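Local coordinates for protein peptide methionine sulfoxide reductase MsrA (Corynebacterium diphtheriae, PDB 4D7L) that repairs oxidised proteins by reducing the S epimer of methionine sulfoxide back to methionine, with thiol-disulfide exchange restoring the enzyme, at residues G75-F80 against V87-G92; V126-L131 against E167-R172. All coordinates share one frame; numbering follows the deposited sequence.

Contact 1 (G75-F80 against V87-G92); sequences GAEKLF and VYTSVG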
ATOM      1  N   GLY A  75       8.531  -2.661   3.476  1.00 18.06           N
ATOM      2  CA  GLY A  75       8.235  -3.500   4.626  1.00 15.48           C
ATOM      3  C   GLY A  75       6.848  -4.083   4.502  1.00 17.21           C
ATOM      4  O   GLY A  75       6.605  -5.225   4.868  1.00 19.74           O
ATOM      5  N   ALA A  76       5.924  -3.276   3.998  1.00 15.83           N
ATOM      6  CA  ALA A  76       4.564  -3.734   3.824  1.00 19.09           C
ATOM      7  C   ALA A  76       4.493  -4.869   2.810  1.00 15.33           C
ATOM      8  O   ALA A  76       3.743  -5.813   3.006  1.00 17.08           O
ATOM      9  CB  ALA A  76       3.672  -2.565   3.388  1.00 14.97           C
ATOM     10  N   GLU A  77       5.265  -4.790   1.726  1.00 18.43           N
ATOM     11  CA  GLU A  77       5.169  -5.854   0.717  1.00 17.46           C
ATOM     12  C   GLU A  77       5.640  -7.186   1.295  1.00 16.79           C
ATOM     13  O   GLU A  77       5.048  -8.238   1.028  1.00 16.84           O
ATOM     14  CB  GLU A  77       5.986  -5.542  -0.552  1.00 15.37           C
ATOM     15  CG  GLU A  77       5.447  -6.393  -1.752  1.00 16.13           C
ATOM     16  CD  GLU A  77       6.422  -6.571  -2.925  1.00 17.27           C
ATOM     17  OE1 GLU A  77       7.493  -5.917  -2.967  1.00 17.19           O
ATOM     18  OE2 GLU A  77       6.106  -7.378  -3.826  1.00 19.00           O
ATOM     19  N   LYS A  78       6.725  -7.130   2.059  1.00 15.28           N
ATOM     20  CA  LYS A  78       7.293  -8.340   2.680  1.00 16.45           C
ATOM     21  C   LYS A  78       6.278  -8.975   3.631  1.00 22.69           C
ATOM     22  O   LYS A  78       6.094 -10.201   3.639  1.00 19.92           O
ATOM     23  CB  LYS A  78       8.612  -8.004   3.399  1.00 19.81           C
ATOM     24  CG  LYS A  78       9.339  -9.197   4.086  1.00 23.38           C
ATOM     25  CD  LYS A  78      10.710  -8.705   4.595  1.00 25.19           C
ATOM     26  CE  LYS A  78      11.465  -9.682   5.510  1.00 36.88           C
ATOM     27  NZ  LYS A  78      11.260 -11.116   5.225  1.00 41.98           N
ATOM     28  N   LEU A  79       5.618  -8.138   4.425  1.00 20.38           N
ATOM     29  CA  LEU A  79       4.581  -8.604   5.351  1.00 17.48           C
ATOM     30  C   LEU A  79       3.530  -9.427   4.625  1.00 17.67           C
ATOM     31  O   LEU A  79       3.117 -10.512   5.075  1.00 18.05           O
ATOM     32  CB  LEU A  79       3.906  -7.401   6.027  1.00 20.16           C
ATOM     33  CG  LEU A  79       2.743  -7.760   6.955  1.00 26.66           C
ATOM     34  CD1 LEU A  79       3.306  -8.334   8.265  1.00 31.28           C
ATOM     35  CD2 LEU A  79       1.853  -6.560   7.189  1.00 26.39           C
ATOM     36  N   PHE A  80       3.098  -8.921   3.481  1.00 14.35           N
ATOM     37  CA  PHE A  80       2.034  -9.626   2.776  1.00 15.08           C
ATOM     38  C   PHE A  80       2.508 -10.804   1.929  1.00 18.72           C
ATOM     39  O   PHE A  80       1.813 -11.828   1.902  1.00 19.10           O
ATOM     40  CB  PHE A  80       1.221  -8.628   1.934  1.00 17.20           C
ATOM     41  CG  PHE A  80       0.297  -7.799   2.776  1.00 22.02           C
ATOM     42  CD1 PHE A  80      -0.827  -8.389   3.345  1.00 19.05           C
ATOM     43  CD2 PHE A  80       0.582  -6.467   3.064  1.00 23.33           C
ATOM     44  CE1 PHE A  80      -1.674  -7.660   4.177  1.00 23.04           C
ATOM     45  CE2 PHE A  80      -0.273  -5.711   3.887  1.00 24.98           C
ATOM     46  CZ  PHE A  80      -1.395  -6.313   4.450  1.00 19.88           C
ATOM     47  N   VAL A  87      -0.800 -14.915  -3.023  1.00 19.76           N
ATOM     48  CA  VAL A  87      -0.136 -15.663  -4.095  1.00 19.75           C
ATOM     49  C   VAL A  87       0.725 -14.780  -5.001  1.00 21.49           C
ATOM     50  O   VAL A  87       1.555 -15.296  -5.736  1.00 20.33           O
ATOM     51  CB  VAL A  87      -1.155 -16.440  -4.963  1.00 26.53           C
ATOM     52  CG1 VAL A  87      -1.792 -17.558  -4.148  1.00 30.28           C
ATOM     53  CG2 VAL A  87      -2.206 -15.518  -5.516  1.00 22.48           C
ATOM     54  N   TYR A  88       0.533 -13.465  -4.923  1.00 15.24           N
ATOM     55  CA  TYR A  88       1.346 -12.492  -5.661  1.00 14.89           C
ATOM     56  C   TYR A  88       1.252 -11.147  -4.951  1.00 16.78           C
ATOM     57  O   TYR A  88       0.197 -10.808  -4.396  1.00 20.09           O
ATOM     58  CB  TYR A  88       0.870 -12.353  -7.115  1.00 18.67           C
ATOM     59  CG  TYR A  88       1.576 -11.269  -7.923  1.00 18.97           C
ATOM     60  CD1 TYR A  88       2.830 -11.500  -8.482  1.00 18.65           C
ATOM     61  CD2 TYR A  88       0.987 -10.014  -8.121  1.00 19.85           C
ATOM     62  CE1 TYR A  88       3.486 -10.507  -9.231  1.00 22.49           C
ATOM     63  CE2 TYR A  88       1.630  -9.010  -8.860  1.00 18.58           C
ATOM     64  CZ  TYR A  88       2.873  -9.271  -9.424  1.00 21.60           C
ATOM     65  OH  TYR A  88       3.531  -8.297 -10.158  1.00 23.21           O
ATOM     66  N   THR A  89       2.342 -10.386  -4.962  1.00 17.15           N
ATOM     67  CA  THR A  89       2.296  -8.988  -4.529  1.00 14.06           C
ATOM     68  C   THR A  89       3.101  -8.094  -5.481  1.00 14.10           C
ATOM     69  O   THR A  89       3.964  -8.577  -6.220  1.00 17.89           O
ATOM     70  CB  THR A  89       2.869  -8.773  -3.102  1.00 18.81           C
ATOM     71  OG1 THR A  89       4.270  -9.081  -3.103  1.00 16.72           O
ATOM     72  CG2 THR A  89       2.136  -9.629  -2.061  1.00 17.32           C
ATOM     73  N   SER A  90       2.811  -6.800  -5.466  1.00 15.28           N
ATOM     74  CA  SER A  90       3.701  -5.808  -6.086  1.00 15.25           C
ATOM     75  C   SER A  90       3.574  -4.515  -5.298  1.00 13.12           C
ATOM     76  O   SER A  90       2.689  -4.398  -4.446  1.00 15.34           O
ATOM     77  CB  SER A  90       3.364  -5.582  -7.573  1.00 17.68           C
ATOM     78  OG  SER A  90       2.153  -4.845  -7.725  1.00 19.97           O
ATOM     79  N   VAL A  91       4.467  -3.570  -5.561  1.00 14.36           N
ATOM     80  CA  VAL A  91       4.371  -2.255  -4.954  1.00 15.41           C
ATOM     81  C   VAL A  91       4.237  -1.172  -5.999  1.00 15.07           C
ATOM     82  O   VAL A  91       4.672  -1.301  -7.165  1.00 15.03           O
ATOM     83  CB  VAL A  91       5.590  -1.928  -4.054  1.00 13.80           C
ATOM     84  CG1 VAL A  91       5.591  -2.862  -2.838  1.00 14.95           C
ATOM     85  CG2 VAL A  91       6.908  -2.032  -4.836  1.00 13.95           C
ATOM     86  N   GLY A  92       3.602  -0.089  -5.590  1.00 15.32           N
ATOM     87  CA  GLY A  92       3.351   0.965  -6.541  1.00 15.49           C
ATOM     88  C   GLY A  92       2.516   2.039  -5.887  1.00 14.18           C
ATOM     89  O   GLY A  92       2.574   2.250  -4.672  1.00 14.84           O
TER

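Contact 2 (V126-L131 against E167-R172); sequences VTFDEL and EQQAQR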
ATOM      1  N   VAL A 126      -7.061 -17.440   2.542  1.00 22.46           N
ATOM      2  CA  VAL A 126      -7.065 -16.264   3.408  1.00 22.41           C
ATOM      3  C   VAL A 126      -8.197 -15.365   2.935  1.00 20.70           C
ATOM      4  O   VAL A 126      -8.437 -15.275   1.736  1.00 24.09           O
ATOM      5  CB  VAL A 126      -5.692 -15.502   3.372  1.00 22.09           C
ATOM      6  CG1 VAL A 126      -5.405 -14.888   1.978  1.00 16.35           C
ATOM      7  CG2 VAL A 126      -5.664 -14.394   4.419  1.00 21.53           C
ATOM      8  N   THR A 127      -8.918 -14.721   3.854  1.00 18.37           N
ATOM      9  CA  THR A 127     -10.071 -13.931   3.434  1.00 21.18           C
ATOM     10  C   THR A 127      -9.764 -12.429   3.332  1.00 25.10           C
ATOM     11  O   THR A 127      -8.792 -11.932   3.901  1.00 24.09           O
ATOM     12  CB  THR A 127     -11.269 -14.100   4.383  1.00 22.94           C
ATOM     13  OG1 THR A 127     -10.968 -13.496   5.643  1.00 22.54           O
ATOM     14  CG2 THR A 127     -11.605 -15.591   4.591  1.00 23.23           C
ATOM     15  N   PHE A 128     -10.614 -11.724   2.594  1.00 22.68           N
ATOM     16  CA  PHE A 128     -10.599 -10.264   2.572  1.00 23.59           C
ATOM     17  C   PHE A 128     -10.549  -9.679   3.982  1.00 21.92           C
ATOM     18  O   PHE A 128      -9.710  -8.817   4.290  1.00 18.24           O
ATOM     19  CB  PHE A 128     -11.845  -9.759   1.852  1.00 21.30           C
ATOM     20  CG  PHE A 128     -11.920  -8.266   1.754  1.00 21.12           C
ATOM     21  CD1 PHE A 128     -11.322  -7.599   0.694  1.00 20.76           C
ATOM     22  CD2 PHE A 128     -12.622  -7.523   2.702  1.00 19.85           C
ATOM     23  CE1 PHE A 128     -11.396  -6.209   0.591  1.00 20.80           C
ATOM     24  CE2 PHE A 128     -12.710  -6.127   2.608  1.00 15.85           C
ATOM     25  CZ  PHE A 128     -12.087  -5.467   1.555  1.00 20.99           C
ATOM     26  N   ASP A 129     -11.437 -10.179   4.842  1.00 22.45           N
ATOM     27  CA  ASP A 129     -11.540  -9.726   6.228  1.00 22.82           C
ATOM     28  C   ASP A 129     -10.199  -9.897   6.960  1.00 18.81           C
ATOM     29  O   ASP A 129      -9.750  -8.996   7.656  1.00 20.73           O
ATOM     30  CB  ASP A 129     -12.624 -10.519   6.972  1.00 29.00           C
ATOM     31  CG  ASP A 129     -14.032 -10.273   6.433  1.00 31.84           C
ATOM     32  OD1 ASP A 129     -14.232  -9.370   5.583  1.00 28.92           O
ATOM     33  OD2 ASP A 129     -14.937 -11.039   6.819  1.00 30.86           O
ATOM     34  N   GLU A 130      -9.576 -11.063   6.798  1.00 18.66           N
ATOM     35  CA  GLU A 130      -8.305 -11.341   7.469  1.00 17.46           C
ATOM     36  C   GLU A 130      -7.193 -10.405   7.009  1.00 23.07           C
ATOM     37  O   GLU A 130      -6.338 -10.001   7.805  1.00 20.74           O
ATOM     38  CB  GLU A 130      -7.894 -12.802   7.233  1.00 21.31           C
ATOM     39  CG  GLU A 130      -8.788 -13.775   7.998  1.00 28.52           C
ATOM     40  CD  GLU A 130      -8.424 -15.241   7.788  1.00 37.31           C
ATOM     41  OE1 GLU A 130      -8.145 -15.650   6.642  1.00 27.98           O
ATOM     42  OE2 GLU A 130      -8.446 -15.991   8.782  1.00 50.84           O
ATOM     43  N   LEU A 131      -7.189 -10.069   5.723  1.00 18.96           N
ATOM     44  CA  LEU A 131      -6.147  -9.193   5.196  1.00 17.87           C
ATOM     45  C   LEU A 131      -6.359  -7.758   5.684  1.00 20.77           C
ATOM     46  O   LEU A 131      -5.391  -7.040   5.951  1.00 23.20           O
ATOM     47  CB  LEU A 131      -6.117  -9.254   3.654  1.00 17.57           C
ATOM     48  CG  LEU A 131      -5.628 -10.609   3.093  1.00 20.88           C
ATOM     49  CD1 LEU A 131      -5.794 -10.650   1.594  1.00 16.22           C
ATOM     50  CD2 LEU A 131      -4.149 -10.811   3.450  1.00 23.33           C
ATOM     51  N   GLU A 167     -17.439  -2.207  -4.325  0.53 18.15           N
ATOM     52  CA  GLU A 167     -18.086  -1.284  -3.392  0.53 23.33           C
ATOM     53  C   GLU A 167     -18.584  -2.012  -2.142  0.53 22.62           C
ATOM     54  O   GLU A 167     -18.512  -1.469  -1.041  0.53 23.32           O
ATOM     55  CB  GLU A 167     -19.235  -0.523  -4.067  0.53 28.79           C
ATOM     56  CG  GLU A 167     -20.030   0.386  -3.113  0.53 34.33           C
ATOM     57  CD  GLU A 167     -19.145   1.299  -2.254  0.53 33.19           C
ATOM     58  OE1 GLU A 167     -18.176   1.890  -2.784  0.53 26.08           O
ATOM     59  OE2 GLU A 167     -19.418   1.417  -1.039  0.53 30.06           O
ATOM     60  N   GLN A 168     -19.078  -3.238  -2.301  0.97 21.76           N
ATOM     61  CA  GLN A 168     -19.457  -4.034  -1.143  0.97 22.51           C
ATOM     62  C   GLN A 168     -18.236  -4.358  -0.275  0.97 27.40           C
ATOM     63  O   GLN A 168     -18.316  -4.325   0.966  0.97 22.16           O
ATOM     64  CB  GLN A 168     -20.145  -5.341  -1.564  0.97 28.15           C
ATOM     65  CG  GLN A 168     -21.511  -5.158  -2.207  0.97 44.24           C
ATOM     66  CD  GLN A 168     -21.450  -4.592  -3.635  0.97 62.13           C
ATOM     67  OE1 GLN A 168     -20.381  -4.517  -4.255  0.97 55.44           O
ATOM     68  NE2 GLN A 168     -22.608  -4.182  -4.154  0.97 71.32           N
ATOM     69  N   GLN A 169     -17.111  -4.680  -0.917  1.00 21.12           N
ATOM     70  CA  GLN A 169     -15.885  -4.943  -0.167  1.00 22.34           C
ATOM     71  C   GLN A 169     -15.409  -3.668   0.552  1.00 22.83           C
ATOM     72  O   GLN A 169     -14.920  -3.729   1.684  1.00 21.64           O
ATOM     73  CB  GLN A 169     -14.798  -5.478  -1.096  1.00 17.61           C
ATOM     74  CG  GLN A 169     -15.162  -6.809  -1.762  1.00 24.50           C
ATOM     75  CD  GLN A 169     -14.968  -8.013  -0.866  1.00 39.62           C
ATOM     76  OE1 GLN A 169     -15.710  -8.220   0.095  1.00 48.75           O
ATOM     77  NE2 GLN A 169     -13.961  -8.825  -1.185  1.00 41.05           N
ATOM     78  N   ALA A 170     -15.547  -2.508  -0.090  1.00 20.28           N
ATOM     79  CA  ALA A 170     -15.183  -1.255   0.584  1.00 22.19           C
ATOM     80  C   ALA A 170     -16.049  -1.061   1.837  1.00 21.93           C
ATOM     81  O   ALA A 170     -15.561  -0.715   2.915  1.00 21.15           O
ATOM     82  CB  ALA A 170     -15.334  -0.073  -0.352  1.00 20.54           C
ATOM     83  N   GLN A 171     -17.340  -1.322   1.705  1.00 19.42           N
ATOM     84  CA  GLN A 171     -18.218  -1.197   2.861  1.00 23.26           C
ATOM     85  C   GLN A 171     -17.804  -2.177   3.958  1.00 23.76           C
ATOM     86  O   GLN A 171     -17.811  -1.872   5.153  1.00 24.40           O
ATOM     87  CB  GLN A 171     -19.677  -1.434   2.442  1.00 26.95           C
ATOM     88  CG  GLN A 171     -20.669  -1.117   3.558  1.00 44.32           C
ATOM     89  CD  GLN A 171     -20.390   0.237   4.222  1.00 50.16           C
ATOM     90  OE1 GLN A 171     -20.035   1.227   3.559  1.00 54.63           O
ATOM     91  NE2 GLN A 171     -20.555   0.281   5.539  1.00 52.47           N
ATOM     92  N   ARG A 172     -17.412  -3.366   3.538  1.00 22.56           N
ATOM     93  CA  ARG A 172     -16.964  -4.368   4.471  1.00 20.44           C
ATOM     94  C   ARG A 172     -15.679  -3.923   5.209  1.00 26.88           C
ATOM     95  O   ARG A 172     -15.543  -4.107   6.416  1.00 21.59           O
ATOM     96  CB  ARG A 172     -16.793  -5.667   3.696  1.00 30.05           C
ATOM     97  CG  ARG A 172     -16.436  -6.837   4.471  1.00 33.92           C
ATOM     98  CD  ARG A 172     -16.787  -8.081   3.664  1.00 29.27           C
ATOM     99  NE  ARG A 172     -16.723  -9.223   4.543  1.00 25.96           N
ATOM    100  CZ  ARG A 172     -17.774  -9.883   5.003  1.00 28.31           C
ATOM    101  NH1 ARG A 172     -19.009  -9.562   4.613  1.00 27.91           N
ATOM    102  NH2 ARG A 172     -17.573 -10.898   5.835  1.00 26.92           N
TER

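Contact 1 (G75-F80 against V87-G92)
Helix 73-81 is the connection of a beta-alpha-beta crossover that begins right after C72, the predicted active-site cysteine, and here its E77 and F80 lie across T89 and V91 of strand 86-94. The axes of the two segments run almost exactly antiparallel, at 173°, with a closest approach of 8.6 Å.

E77 carries most of the contact. With CG anti to the backbone N (chi1 -159°) and the chain extended beyond it, the carboxylate reaches out to the strand, where E77 OE2 lies 3.7 Å from S90 CA. T89 OG1 donates to E77 OE2 at 2.6 Å, meeting it on the anti side, 17° out of the carboxylate plane. T89 OG1 also has a hydrogen bond to H51 NE2, while E77 OE1 is bonded to Q216 N; a buried carboxylate thus ties helix, strand and the later loop together. Threonine suits its place because one branch is a hydroxyl and the other a methyl: T89 CG2 lies 4.2 Å from F80 C, on the helix backbone.

Strand 86-94 belongs to the mixed sheet of a ferredoxin-like alpha/beta core, and the helix covers one face of it. V91 crosses E77 at about a right angle, with V91 CG1 pressed against the aliphatic base of the glutamate, 3.5 Å from E77 CB. The F80 ring leads away from the strand toward V119 and helix 128-137. S90 begins its side chain away from the helix, and its OG bonds to E118 and Y207. Nearer the N-terminal end of the strand, V87 and Y88 both face V120 in a classic beta bulge, beyond which backbone pairing continues between S90 and E118.

Contact 2 (V126-L131 against E167-R172)
A partly buried helix-helix contact joins the start of helix 128-137 to helix 166-186, with F128 meeting Q169 and D129 meeting R172, on the helical side of the ferredoxin-like alpha/beta core and away from the annotated sites. Helix 128-137 opens with a capping box: T127 OG1 accepts from E130 N at 3.0 Å, and E130 OE1 accepts from T127 N in return. F128 and D129, in the first turn after the cap, meet the neighbouring helix.

F128, its CG anti to the backbone N (chi1 -179°), puts its large flat ring between helix 166-186 and the sheet, where it also touches I66, Y121 and T161. Q169 folds over one face of that ring. Its CB makes a CH-pi contact 4.2 Å from the F128 ring centroid, and the bend at chi2 brings the amide round to stack with the ring, the two planes 29° apart. Glutamine fits here because its methylenes and flat amide can both lie on an aromatic surface. At the ring's far end, F128 CZ comes within 3.3 Å of the backbone oxygen Q169 O.

Toward solvent, the extended R172 grips D129 side-on, guanidinium and carboxylate nearly coplanar: R172 NE donates to D129 OD1 at 2.7 Å and R172 NH2 to D129 OD2 at 2.8 Å, each oxygen using its syn lone pair.

Overall arrangement
Followed from the N terminus, strand 64-69 leads into helix 73-81, and contact 1 closes a short loop when strand 86-94 runs back antiparallel to the helix. Strand 114-121 then enters between these two strands and leads to helix 128-137. Contact 2 closes a longer loop, spanning strand 158-161, once helix 166-186 comes alongside. The two loops are in series, neither nested nor crossed, and their centres lie about 17 Å apart. In space they still meet: F80 CE1 of contact 1 packs 4.1 Å from L131 CD2 of contact 2. Helix 128-137 thereby stands between the other two helices, linking them over the same sheet.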